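Local coordinates for protein B-agarase (Agarivorans gilvus, PDB 5Z6P) that hydrolyses agarose as a beta-agarase of glycoside hydrolase family 50, probably cutting the beta-1,4 glycosidic bonds of the polysaccharide, at residues A[54-59]-A[65-70]; A[168-173]-A[210-215]; A[236-241]-A[245-250]; A[261-266]-A[429-434]; A[526-529]-A[535-538]. One frame throughout, in Å; residues are numbered along the deposited sequence.

Interaction 1 of 5, residues A[54-59]-A[65-70]; sequences SNVEAN and LEIKAL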
# COMPACT_ATOMS: atom_id res chain seq x y z
N SER A 54 -4.39 -26.55 0.48
CA SER A 54 -4.91 -26.09 -0.79
C SER A 54 -3.79 -25.49 -1.63
O SER A 54 -3.19 -24.47 -1.26
CB SER A 54 -6.02 -25.07 -0.58
OG SER A 54 -6.25 -24.36 -1.78
N ASN A 55 -3.52 -26.13 -2.78
CA ASN A 55 -2.44 -25.75 -3.68
C ASN A 55 -1.09 -25.83 -2.96
O ASN A 55 -0.16 -25.08 -3.24
CB ASN A 55 -2.67 -24.35 -4.27
CG ASN A 55 -3.99 -24.25 -5.01
OD1 ASN A 55 -4.49 -25.24 -5.55
ND2 ASN A 55 -4.56 -23.06 -5.03
N VAL A 56 -1.02 -26.78 -2.04
CA VAL A 56 0.18 -27.12 -1.30
C VAL A 56 0.37 -28.62 -1.30
O VAL A 56 -0.51 -29.36 -0.85
CB VAL A 56 0.11 -26.64 0.17
CG1 VAL A 56 1.33 -27.13 0.93
CG2 VAL A 56 0.01 -25.14 0.23
N GLU A 57 1.53 -29.07 -1.80
CA GLU A 57 1.95 -30.46 -1.68
C GLU A 57 2.66 -30.72 -0.35
O GLU A 57 3.64 -30.08 -0.03
CB GLU A 57 2.87 -30.83 -2.84
CG GLU A 57 2.22 -30.69 -4.18
CD GLU A 57 3.15 -31.02 -5.33
OE1 GLU A 57 4.34 -31.29 -5.08
OE2 GLU A 57 2.68 -30.99 -6.48
N ALA A 58 2.15 -31.69 0.41
CA ALA A 58 2.62 -31.93 1.77
C ALA A 58 3.09 -33.36 2.00
O ALA A 58 2.43 -34.31 1.61
CB ALA A 58 1.52 -31.60 2.76
N ASN A 59 4.24 -33.49 2.64
CA ASN A 59 4.72 -34.78 3.07
C ASN A 59 5.29 -34.68 4.47
O ASN A 59 6.12 -33.81 4.75
CB ASN A 59 5.77 -35.30 2.08
CG ASN A 59 6.13 -36.76 2.30
OD1 ASN A 59 5.43 -37.49 3.01
ND2 ASN A 59 7.22 -37.20 1.69
N LEU A 65 7.24 -31.30 8.63
CA LEU A 65 6.24 -31.19 7.59
C LEU A 65 6.84 -30.47 6.38
O LEU A 65 7.12 -29.28 6.43
CB LEU A 65 5.00 -30.46 8.11
CG LEU A 65 3.95 -29.99 7.10
CD1 LEU A 65 3.46 -31.13 6.25
CD2 LEU A 65 2.79 -29.32 7.82
N GLU A 66 7.05 -31.21 5.29
CA GLU A 66 7.60 -30.66 4.06
C GLU A 66 6.47 -30.13 3.20
O GLU A 66 5.58 -30.89 2.82
CB GLU A 66 8.39 -31.72 3.27
CG GLU A 66 9.43 -32.46 4.09
CD GLU A 66 10.28 -33.43 3.26
OE1 GLU A 66 10.13 -33.50 2.03
OE2 GLU A 66 11.11 -34.12 3.87
N ILE A 67 6.50 -28.84 2.89
CA ILE A 67 5.46 -28.28 2.04
C ILE A 67 6.05 -27.59 0.83
O ILE A 67 7.04 -26.87 0.93
CB ILE A 67 4.54 -27.26 2.79
CG1 ILE A 67 5.37 -26.18 3.48
CG2 ILE A 67 3.64 -27.95 3.80
CD1 ILE A 67 4.53 -25.01 3.97
N LYS A 68 5.46 -27.88 -0.33
CA LYS A 68 5.73 -27.15 -1.55
C LYS A 68 4.49 -26.34 -1.91
O LYS A 68 3.47 -26.91 -2.30
CB LYS A 68 6.11 -28.08 -2.70
CG LYS A 68 6.39 -27.35 -3.99
CD LYS A 68 6.75 -28.28 -5.15
CE LYS A 68 6.88 -27.48 -6.45
NZ LYS A 68 7.33 -28.30 -7.60
N ALA A 69 4.57 -25.03 -1.76
CA ALA A 69 3.46 -24.17 -2.12
C ALA A 69 3.52 -23.89 -3.61
O ALA A 69 4.54 -23.44 -4.12
CB ALA A 69 3.48 -22.87 -1.31
N LEU A 70 2.43 -24.17 -4.31
CA LEU A 70 2.38 -23.99 -5.75
C LEU A 70 1.88 -22.59 -6.09
O LEU A 70 0.88 -22.42 -6.77
CB LEU A 70 1.46 -25.04 -6.39
CG LEU A 70 1.58 -26.49 -5.93
CD1 LEU A 70 0.70 -27.39 -6.81
CD2 LEU A 70 3.03 -26.97 -5.93

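Interaction 2 of 5, residues A[168-173]-A[210-215]; sequences DVYATW and SSPAVD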
# COMPACT_ATOMS: atom_id res chain seq x y z
N ASP A 168 14.12 -15.80 18.37
CA ASP A 168 12.74 -15.99 17.95
C ASP A 168 12.33 -14.75 17.13
O ASP A 168 12.55 -13.63 17.56
CB ASP A 168 11.81 -16.15 19.15
CG ASP A 168 12.12 -17.41 19.98
OD1 ASP A 168 12.74 -18.37 19.46
OD2 ASP A 168 11.71 -17.43 21.17
N VAL A 169 11.73 -14.96 15.97
CA VAL A 169 11.12 -13.90 15.20
C VAL A 169 9.69 -13.72 15.67
O VAL A 169 8.90 -14.67 15.65
CB VAL A 169 11.11 -14.21 13.70
CG1 VAL A 169 10.31 -13.12 12.92
CG2 VAL A 169 12.52 -14.31 13.17
N TYR A 170 9.35 -12.50 16.09
CA TYR A 170 7.98 -12.17 16.43
C TYR A 170 7.24 -11.68 15.19
O TYR A 170 7.62 -10.70 14.57
CB TYR A 170 7.96 -11.13 17.54
CG TYR A 170 8.00 -11.73 18.93
CD1 TYR A 170 9.18 -12.18 19.49
CD2 TYR A 170 6.83 -11.90 19.65
CE1 TYR A 170 9.20 -12.75 20.74
CE2 TYR A 170 6.85 -12.46 20.90
CZ TYR A 170 8.05 -12.89 21.44
OH TYR A 170 8.11 -13.47 22.70
N ALA A 171 6.20 -12.41 14.80
CA ALA A 171 5.43 -12.12 13.59
C ALA A 171 4.88 -10.70 13.61
O ALA A 171 4.52 -10.19 14.65
CB ALA A 171 4.29 -13.14 13.43
N THR A 172 4.83 -10.07 12.44
CA THR A 172 4.36 -8.70 12.33
C THR A 172 2.85 -8.63 12.18
O THR A 172 2.31 -9.22 11.26
CB THR A 172 4.98 -8.00 11.11
OG1 THR A 172 6.40 -8.03 11.20
CG2 THR A 172 4.50 -6.56 11.01
N TRP A 173 2.18 -7.89 13.06
CA TRP A 173 0.74 -7.75 12.96
C TRP A 173 0.33 -6.95 11.71
O TRP A 173 0.80 -5.83 11.50
CB TRP A 173 0.17 -7.09 14.20
CG TRP A 173 -1.30 -7.26 14.23
CD1 TRP A 173 -1.98 -8.39 14.56
CD2 TRP A 173 -2.27 -6.29 13.88
NE1 TRP A 173 -3.32 -8.18 14.45
CE2 TRP A 173 -3.53 -6.89 14.03
CE3 TRP A 173 -2.21 -4.96 13.46
CZ2 TRP A 173 -4.71 -6.22 13.79
CZ3 TRP A 173 -3.39 -4.29 13.21
CH2 TRP A 173 -4.62 -4.92 13.38
N SER A 210 4.95 -19.48 26.17
CA SER A 210 4.82 -18.34 27.06
C SER A 210 5.64 -17.16 26.57
O SER A 210 6.76 -17.31 26.09
CB SER A 210 5.25 -18.72 28.48
OG SER A 210 6.67 -18.75 28.57
N SER A 211 5.06 -15.97 26.70
CA SER A 211 5.71 -14.75 26.26
C SER A 211 6.09 -13.92 27.49
O SER A 211 5.24 -13.61 28.32
CB SER A 211 4.79 -13.98 25.31
OG SER A 211 5.53 -13.25 24.34
N PRO A 212 7.37 -13.58 27.62
CA PRO A 212 7.80 -12.77 28.76
C PRO A 212 7.39 -11.32 28.56
O PRO A 212 7.34 -10.86 27.42
CB PRO A 212 9.31 -12.92 28.74
CG PRO A 212 9.63 -13.10 27.31
CD PRO A 212 8.48 -13.86 26.70
N ALA A 213 7.10 -10.61 29.64
CA ALA A 213 6.76 -9.20 29.56
C ALA A 213 7.95 -8.40 29.02
O ALA A 213 9.11 -8.70 29.33
CB ALA A 213 6.33 -8.66 30.91
N VAL A 214 7.67 -7.42 28.19
CA VAL A 214 8.74 -6.58 27.67
C VAL A 214 8.93 -5.40 28.61
O VAL A 214 7.96 -4.79 29.04
CB VAL A 214 8.43 -6.08 26.23
CG1 VAL A 214 9.66 -5.50 25.61
CG2 VAL A 214 7.91 -7.23 25.37
N ASP A 215 10.19 -5.11 28.94
CA ASP A 215 10.58 -3.89 29.64
C ASP A 215 9.84 -2.69 29.04
O ASP A 215 9.84 -2.51 27.83
CB ASP A 215 12.10 -3.71 29.54
CG ASP A 215 12.60 -2.41 30.17
OD1 ASP A 215 12.03 -1.94 31.17
OD2 ASP A 215 13.59 -1.86 29.64

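Interaction 3 of 5, residues A[236-241]-A[245-250]; sequences QKIHSE and AEVTKA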
# COMPACT_ATOMS: atom_id res chain seq x y z
N GLN A 236 24.98 0.30 5.08
CA GLN A 236 25.05 1.69 4.66
C GLN A 236 24.63 2.66 5.76
O GLN A 236 24.29 3.80 5.49
CB GLN A 236 24.21 1.90 3.39
CG GLN A 236 24.76 1.14 2.17
CD GLN A 236 23.97 1.40 0.90
OE1 GLN A 236 23.07 0.65 0.55
NE2 GLN A 236 24.31 2.47 0.21
N LYS A 237 24.67 2.21 7.01
CA LYS A 237 24.39 3.10 8.14
C LYS A 237 25.38 4.29 8.22
O LYS A 237 26.56 4.13 7.94
CB LYS A 237 24.39 2.32 9.46
CG LYS A 237 24.15 3.18 10.67
CD LYS A 237 24.03 2.35 11.91
CE LYS A 237 23.91 3.24 13.12
NZ LYS A 237 23.67 2.46 14.34
N ILE A 238 24.87 5.47 8.56
CA ILE A 238 25.69 6.67 8.74
C ILE A 238 26.07 6.84 10.21
O ILE A 238 25.20 6.85 11.07
CB ILE A 238 24.96 7.95 8.25
CG1 ILE A 238 24.84 7.96 6.72
CG2 ILE A 238 25.67 9.20 8.73
CD1 ILE A 238 26.15 8.13 6.00
N HIS A 239 27.36 6.99 10.49
CA HIS A 239 27.85 7.06 11.88
C HIS A 239 28.29 8.44 12.36
O HIS A 239 28.52 8.63 13.55
CB HIS A 239 29.01 6.08 12.09
CG HIS A 239 28.70 4.68 11.67
ND1 HIS A 239 28.99 4.21 10.41
CD2 HIS A 239 28.10 3.66 12.33
CE1 HIS A 239 28.60 2.95 10.31
NE2 HIS A 239 28.05 2.60 11.46
N SER A 240 28.40 9.40 11.46
CA SER A 240 28.81 10.74 11.85
C SER A 240 28.60 11.73 10.72
O SER A 240 28.43 11.33 9.57
CB SER A 240 30.28 10.75 12.27
OG SER A 240 31.11 10.58 11.13
N GLU A 241 28.63 13.02 11.05
CA GLU A 241 28.47 14.05 10.04
C GLU A 241 29.60 13.97 9.04
O GLU A 241 29.43 14.32 7.87
CB GLU A 241 28.43 15.45 10.66
CG GLU A 241 27.15 15.75 11.42
CD GLU A 241 27.18 15.22 12.82
OE1 GLU A 241 28.11 14.44 13.14
OE2 GLU A 241 26.28 15.59 13.59
N ALA A 245 29.34 13.36 5.14
CA ALA A 245 29.89 14.23 4.09
C ALA A 245 30.70 13.46 3.06
O ALA A 245 30.70 13.82 1.89
CB ALA A 245 30.73 15.34 4.70
N GLU A 246 31.41 12.43 3.50
CA GLU A 246 32.17 11.55 2.61
C GLU A 246 31.27 10.83 1.61
O GLU A 246 31.53 10.81 0.41
CB GLU A 246 32.93 10.50 3.42
CG GLU A 246 34.22 10.97 4.09
CD GLU A 246 34.83 9.88 4.98
OE1 GLU A 246 34.95 8.73 4.51
OE2 GLU A 246 35.18 10.18 6.14
N VAL A 247 30.23 10.21 2.15
CA VAL A 247 29.29 9.44 1.36
C VAL A 247 28.56 10.35 0.38
O VAL A 247 28.41 10.02 -0.79
CB VAL A 247 28.30 8.69 2.28
CG1 VAL A 247 27.12 8.14 1.48
CG2 VAL A 247 29.04 7.58 3.01
N THR A 248 28.16 11.52 0.85
CA THR A 248 27.52 12.50 -0.01
C THR A 248 28.43 12.92 -1.16
O THR A 248 28.03 12.92 -2.32
CB THR A 248 27.11 13.74 0.78
OG1 THR A 248 26.14 13.37 1.75
CG2 THR A 248 26.54 14.79 -0.16
N LYS A 249 29.66 13.30 -0.82
CA LYS A 249 30.65 13.68 -1.83
C LYS A 249 30.83 12.56 -2.85
O LYS A 249 30.88 12.81 -4.04
CB LYS A 249 32.00 14.01 -1.18
CG LYS A 249 33.07 14.47 -2.15
CD LYS A 249 34.32 14.91 -1.40
CE LYS A 249 35.39 15.44 -2.34
NZ LYS A 249 34.92 16.63 -3.12
N ALA A 250 30.90 11.32 -2.37
CA ALA A 250 31.06 10.16 -3.24
C ALA A 250 29.86 9.99 -4.20
O ALA A 250 30.05 9.79 -5.40
CB ALA A 250 31.26 8.91 -2.42

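Interaction 4 of 5, residues A[261-266]-A[429-434]; sequences LGRSKF and GFTCLG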
# COMPACT_ATOMS: atom_id res chain seq x y z
N LEU A 261 21.70 6.59 -20.54
CA LEU A 261 21.54 6.98 -21.94
C LEU A 261 20.36 6.27 -22.59
O LEU A 261 19.73 5.42 -21.98
CB LEU A 261 22.82 6.70 -22.72
CG LEU A 261 24.10 7.35 -22.19
CD1 LEU A 261 25.34 6.80 -22.86
CD2 LEU A 261 24.02 8.87 -22.33
N GLY A 262 20.08 6.62 -23.84
CA GLY A 262 19.05 5.94 -24.59
C GLY A 262 17.69 6.60 -24.59
O GLY A 262 16.74 6.08 -25.18
N ARG A 263 17.57 7.75 -23.93
CA ARG A 263 16.27 8.43 -23.84
C ARG A 263 16.16 9.64 -24.74
O ARG A 263 17.13 10.36 -24.95
CB ARG A 263 15.98 8.86 -22.40
CG ARG A 263 15.43 7.77 -21.52
CD ARG A 263 16.52 7.15 -20.67
NE ARG A 263 15.94 6.23 -19.71
CZ ARG A 263 15.86 4.92 -19.87
NH1 ARG A 263 16.34 4.35 -20.97
NH2 ARG A 263 15.29 4.18 -18.94
N SER A 264 14.96 9.88 -25.26
CA SER A 264 14.66 11.16 -25.89
C SER A 264 14.56 12.25 -24.83
O SER A 264 14.67 11.96 -23.64
CB SER A 264 13.37 11.07 -26.70
OG SER A 264 12.32 10.58 -25.89
N LYS A 265 14.36 13.49 -25.26
CA LYS A 265 14.20 14.60 -24.33
C LYS A 265 13.20 14.32 -23.20
O LYS A 265 13.49 14.53 -22.03
CB LYS A 265 13.78 15.85 -25.09
CG LYS A 265 13.35 17.00 -24.23
CD LYS A 265 12.71 18.05 -25.09
CE LYS A 265 12.50 19.34 -24.34
NZ LYS A 265 11.89 20.35 -25.24
N PHE A 266 12.04 13.80 -23.55
CA PHE A 266 10.97 13.60 -22.59
C PHE A 266 10.99 12.20 -22.00
O PHE A 266 9.99 11.75 -21.46
CB PHE A 266 9.61 13.87 -23.24
CG PHE A 266 9.29 15.32 -23.40
CD1 PHE A 266 8.81 16.05 -22.32
CD2 PHE A 266 9.45 15.95 -24.62
CE1 PHE A 266 8.51 17.39 -22.47
CE2 PHE A 266 9.14 17.29 -24.77
CZ PHE A 266 8.68 18.01 -23.69
N GLY A 429 17.85 5.85 -14.20
CA GLY A 429 17.11 5.45 -15.38
C GLY A 429 15.60 5.66 -15.35
O GLY A 429 14.92 5.36 -16.33
N PHE A 430 15.07 6.19 -14.25
CA PHE A 430 13.62 6.36 -14.15
C PHE A 430 13.19 7.39 -15.17
O PHE A 430 13.91 8.34 -15.42
CB PHE A 430 13.19 6.80 -12.75
CG PHE A 430 13.22 5.70 -11.75
CD1 PHE A 430 12.44 4.56 -11.92
CD2 PHE A 430 14.04 5.78 -10.63
CE1 PHE A 430 12.46 3.55 -10.98
CE2 PHE A 430 14.07 4.77 -9.70
CZ PHE A 430 13.29 3.65 -9.87
N THR A 431 12.02 7.17 -15.77
CA THR A 431 11.53 8.06 -16.81
C THR A 431 10.54 9.10 -16.29
O THR A 431 10.00 9.90 -17.08
CB THR A 431 10.84 7.27 -17.94
OG1 THR A 431 9.93 6.32 -17.37
CG2 THR A 431 11.90 6.53 -18.78
N CYS A 432 10.29 9.09 -14.99
CA CYS A 432 9.42 10.08 -14.38
C CYS A 432 9.62 10.23 -12.89
O CYS A 432 10.27 9.43 -12.25
CB CYS A 432 7.94 9.75 -14.61
SG CYS A 432 7.34 8.40 -13.57
N LEU A 433 9.00 11.29 -12.38
CA LEU A 433 8.69 11.48 -10.99
C LEU A 433 7.24 11.04 -10.82
O LEU A 433 6.38 11.45 -11.60
CB LEU A 433 8.88 12.95 -10.58
CG LEU A 433 10.22 13.60 -10.94
CD1 LEU A 433 10.23 15.09 -10.60
CD2 LEU A 433 11.34 12.89 -10.22
N GLY A 434 6.98 10.22 -9.80
CA GLY A 434 5.69 9.60 -9.62
C GLY A 434 4.64 10.44 -8.91
O GLY A 434 4.71 11.66 -8.93
O HOH W 1 15.20 8.50 -17.94

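Interaction 5 of 5, residues A[526-529]-A[535-538]; sequences IHTL and ACPT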
# COMPACT_ATOMS: atom_id res chain seq x y z
N ILE A 526 -26.16 -1.58 -1.59
CA ILE A 526 -27.04 -2.04 -0.53
C ILE A 526 -27.36 -0.94 0.49
O ILE A 526 -28.52 -0.73 0.82
CB ILE A 526 -26.42 -3.27 0.18
CG1 ILE A 526 -26.26 -4.41 -0.83
CG2 ILE A 526 -27.27 -3.69 1.39
CD1 ILE A 526 -25.51 -5.61 -0.34
N HIS A 527 -26.34 -0.25 0.98
CA HIS A 527 -26.54 0.82 1.95
C HIS A 527 -27.36 1.98 1.37
O HIS A 527 -28.28 2.47 2.00
CB HIS A 527 -25.21 1.37 2.46
CG HIS A 527 -25.36 2.39 3.54
ND1 HIS A 527 -25.36 3.74 3.29
CD2 HIS A 527 -25.55 2.25 4.87
CE1 HIS A 527 -25.53 4.40 4.43
NE2 HIS A 527 -25.65 3.51 5.40
N THR A 528 -27.01 2.40 0.16
CA THR A 528 -27.70 3.50 -0.49
C THR A 528 -29.19 3.19 -0.73
O THR A 528 -30.03 4.05 -0.51
CB THR A 528 -27.00 3.88 -1.80
OG1 THR A 528 -25.67 4.34 -1.51
CG2 THR A 528 -27.73 4.97 -2.51
N LEU A 529 -29.51 1.97 -1.15
CA LEU A 529 -30.90 1.53 -1.26
C LEU A 529 -31.65 1.69 0.07
O LEU A 529 -32.86 1.93 0.09
CB LEU A 529 -30.98 0.08 -1.74
CG LEU A 529 -30.78 -0.17 -3.23
CD1 LEU A 529 -30.67 -1.65 -3.56
CD2 LEU A 529 -31.91 0.50 -4.01
N ALA A 535 -32.89 13.28 0.25
CA ALA A 535 -31.60 13.95 0.42
C ALA A 535 -30.43 13.12 -0.12
O ALA A 535 -29.30 13.34 0.25
CB ALA A 535 -31.37 14.28 1.89
N CYS A 536 -30.73 12.17 -0.99
CA CYS A 536 -29.69 11.35 -1.58
C CYS A 536 -29.89 11.25 -3.10
O CYS A 536 -30.68 10.44 -3.55
CB CYS A 536 -29.70 9.95 -0.96
SG CYS A 536 -28.40 8.91 -1.49
N PRO A 537 -29.17 12.09 -3.86
CA PRO A 537 -29.28 12.10 -5.32
C PRO A 537 -28.98 10.74 -5.97
O PRO A 537 -29.69 10.37 -6.89
CB PRO A 537 -28.24 13.15 -5.74
CG PRO A 537 -28.06 14.01 -4.55
CD PRO A 537 -28.30 13.15 -3.36
N THR A 538 -27.95 10.02 -5.51
CA THR A 538 -27.67 8.71 -6.09
C THR A 538 -28.83 7.71 -5.87
O THR A 538 -29.16 6.94 -6.77
CB THR A 538 -26.33 8.12 -5.52
OG1 THR A 538 -25.22 8.83 -6.08
CG2 THR A 538 -26.18 6.66 -5.88

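Interaction 1 of 5, residues A[54-59]-A[65-70]
Val56-Asn59 and Leu65-Ala69 run antiparallel as the two arms of a beta hairpin, their short axes 4.6 Å apart at 166°, with Glu57-Lys68 and Asn59-Glu66 as hydrogen-bonded pairs and Val56-Ala69 and Ala58-Ile67 as non-hydrogen-bonded pairs. Glu57 and Lys68 exchange two backbone bonds, Lys68 N to Glu57 O (2.9 Å) being the straighter, and Asn59 and Glu66 exchange two more. Beyond the last pair, Leu70 N still reaches Asn55 O at 2.9 Å, although Asn55, with positive phi, precedes the strand. Side chains alternate between two faces. On the apolar one, Val56 places CG1 anti to its backbone N (chi1 175°), over Ile67, and CG1 meets Ile67 CB at 3.7 Å; two residues on, Ala58 CB makes a diagonal contact with Leu65 CD1 at 4.0 Å. Phe53 of strand 51-54 packs on Ala58, Leu65 and Ile67 from this face. On the polar face Glu57 and Lys68 extend side by side in the same direction, with Glu57 OE1 3.9 Å from Lys68 CD but 4.9 Å from Lys68 NZ. Leu70 crosses the Glu57 chain at about a right angle, its CD2 4.1 Å from Glu57 OE2. Glu66 directs its carboxylate to a salt bridge with Arg61, at the end of strand 56-61. The hairpin is thus two-sided: one face packs largely against the carbohydrate-binding-module-like domain, while on the other the opposite charges of Glu57 and Lys68 probably attract each other only mildly, without a salt bridge.

Interaction 2 of 5, residues A[168-173]-A[210-215]
The Tyr170 ring meets Ser211 at its edge, with Ser211 OG in the ring plane near the phenol end, while Met138 of strand 135-140, Cys96 of strand 95-103, and Cys162 and Pro163 of a loop also touch the side chain. Tyr170 OH donates a hydrogen bond to Ser211 OG over 3.1 Å, a fairly long one. The same serine oxygen lies 3.8 Å from Tyr170 CE2, so it approaches from the CE2 side of the hydroxyl and not straight off its end. The side chain leaves the strand toward the 210-215 segment, and chi1 of -88°, with CG roughly anti to the carbonyl carbon, places the phenol end beside Ser211; the two backbones stay well apart, with the CA atoms of Tyr170 and Ser211 separated by 10.4 Å. The contact therefore spans from strand 168-174 to the chain that leaves strand 199-210, both within the carbohydrate-binding-module-like domain, whose strands pair mostly antiparallel. Cys162, which touches the tyrosine, forms a disulfide with Cys151, so the ring also packs against a covalently tied loop. Ser211 OG has a second partner, Glu140 OE1 of strand 135-140. With Tyr170 OH as donor to Ser211 OG, the serine proton can serve the bond to Glu140, giving a short chain of hydrogen bonds, phenol to serine to carboxylate, that would probably strengthen the serine hydroxyl as an acceptor. Pro212 CD lies 4.0 Å from Tyr170 OH, a marginal van der Waals contact, the two side chains meeting at a slant at the surface.

Interaction 3 of 5, residues A[236-241]-A[245-250]
Glu241, Ala245 and Ile238 bury the most surface here: Glu241 and Ala245 share a backbone bond, and Ile238 makes an apolar contact. Glu241 and Ala245 meet through the first turn of helix 241-255: Ala245 N donates to Glu241 O over 2.9 Å, a bent i to i+4 bond with an angle of 139° at the hydrogen. The donor is tilted from the plane of the Glu241 carbonyl, and Ala245 CB comes to 3.6 Å from the same oxygen. The Glu241 carboxylate forms a salt bridge with Arg225, and the side chain touches Arg404 of helix 397-406. Ile238, in the loop that runs into the helix, supplies the remaining contact. Its CG1 stands anti to the carbonyl carbon (chi1 -71°), and a second bend at chi2 (-68°) carries CD1 to the helix, 4.2 Å from Val247 CG2. The two branched side chains slant across each other, meeting by single methyl groups, and Ser740 and Val742 also pack on Ile238. Between these points Ser240 occupies the N-cap position, its OG accepting from Glu243 N. The cap and the Ile238 contact thus supplement the helix's own first-turn bond. Chemically, Ser240 OG answers one early helix N-H and Glu241 O another, whereas the thin Ile238-Val247 contact adds dispersion alone; the acidic Glu241 near the N-terminus would probably be favoured by the helix dipole.

Interaction 4 of 5, residues A[261-266]-A[429-434]
Direct hydrogen bonding comes from Arg263, whose NH2 donates to Gly429 O over 2.9 Å with an angle of 158° at the hydrogen. The bond falls on a lone pair in the Gly429 carbonyl plane, and the oxygen lies close to the guanidinium plane, 14° out of it, so both groups are turned well for it. NH2 is also bonded to Asn755 O of helix 745-762, and this one nitrogen consequently joins two backbone carbonyls. Water-mediated bonding runs beside it: Arg263 NE donates to a water at 3.0 Å, held in the guanidinium plane, and the water donates to Phe430 O at 2.8 Å. Two successive carbonyls of the 429-434 segment are thereby read by one arginine, which fixes the rotation of its flat end. A bend at chi2 (98°) turns the arginine chain into this position. Van der Waals contact is slight: Thr431 CG2 stands 4.1 Å from Arg263 NH2, its side chain at about a right angle to the arginine. The threonine hydroxyl is engaged by Phe301 O and Thr303 N of strand 299-305. Gly429, with positive phi, is where the chain turns out of helix 413-428, so the arginine grips the carbonyl just past the helix end. The contact thus ties the loop following helix 241-255 to the exit of helix 413-428, with Met758 of helix 745-762 against Arg263 and strand 299-305 beside Thr431.

Interaction 5 of 5, residues A[526-529]-A[535-538]
OG1 lies near -63° in Thr528 and -73° in Thr538, which leaves CG2 anti to the backbone N in both and brings the two CG2 methyls against each other, 4.1 Å apart. The side chains lie at about a right angle to one another. Cys536 likewise sets its sulfur anti to the backbone N (chi1 -175°), and SG reaches the same Thr528 CG2 methyl at 4.1 Å. A single methyl therefore has two neighbours on the opposing segment, and no hydrogen bond crosses between the segments. The hydroxyls are bonded away from the contact: Thr528 OG1 bonds to Ile524 O one turn back in its helix, and Thr538 OG1 to Asp474 OD1. Cys536 is the N-cap of helix 537-550, its sulfur capping a backbone N just beyond the segment, so SG serves both the cap and the packing. All three residues are buried, and Val462 of strand 461-462 packs on both threonines. Pro537 follows the cap as the first helical residue, where its lack of an N-H costs no helix bond. This is a short connection between consecutive helices, 523-530 and 537-550, with an N-cap at the start of the second, within the beta-galactosidase-like family region.

How the interactions relate
The five contacts are separate along the chain and in space, none touching another. Interactions 1 and 2 belong to the same carbohydrate-binding-module-like region and reach connected strands, yet their centres are 28 Å apart. Interaction 3 holds the start of helix 241-255, and interaction 4 involves the loop that follows this helix; their centres are also 28 Å apart, with nearest atoms about 14 Å. The loop before helix 745-762 and the helix start adjoin interaction 3, the helix itself interaction 4. Interaction 5, in the beta-galactosidase-like region, lies about 58 Å, centre to centre, from interaction 3, across the chain's centre. The contacts are structural, and none can be placed at an active site.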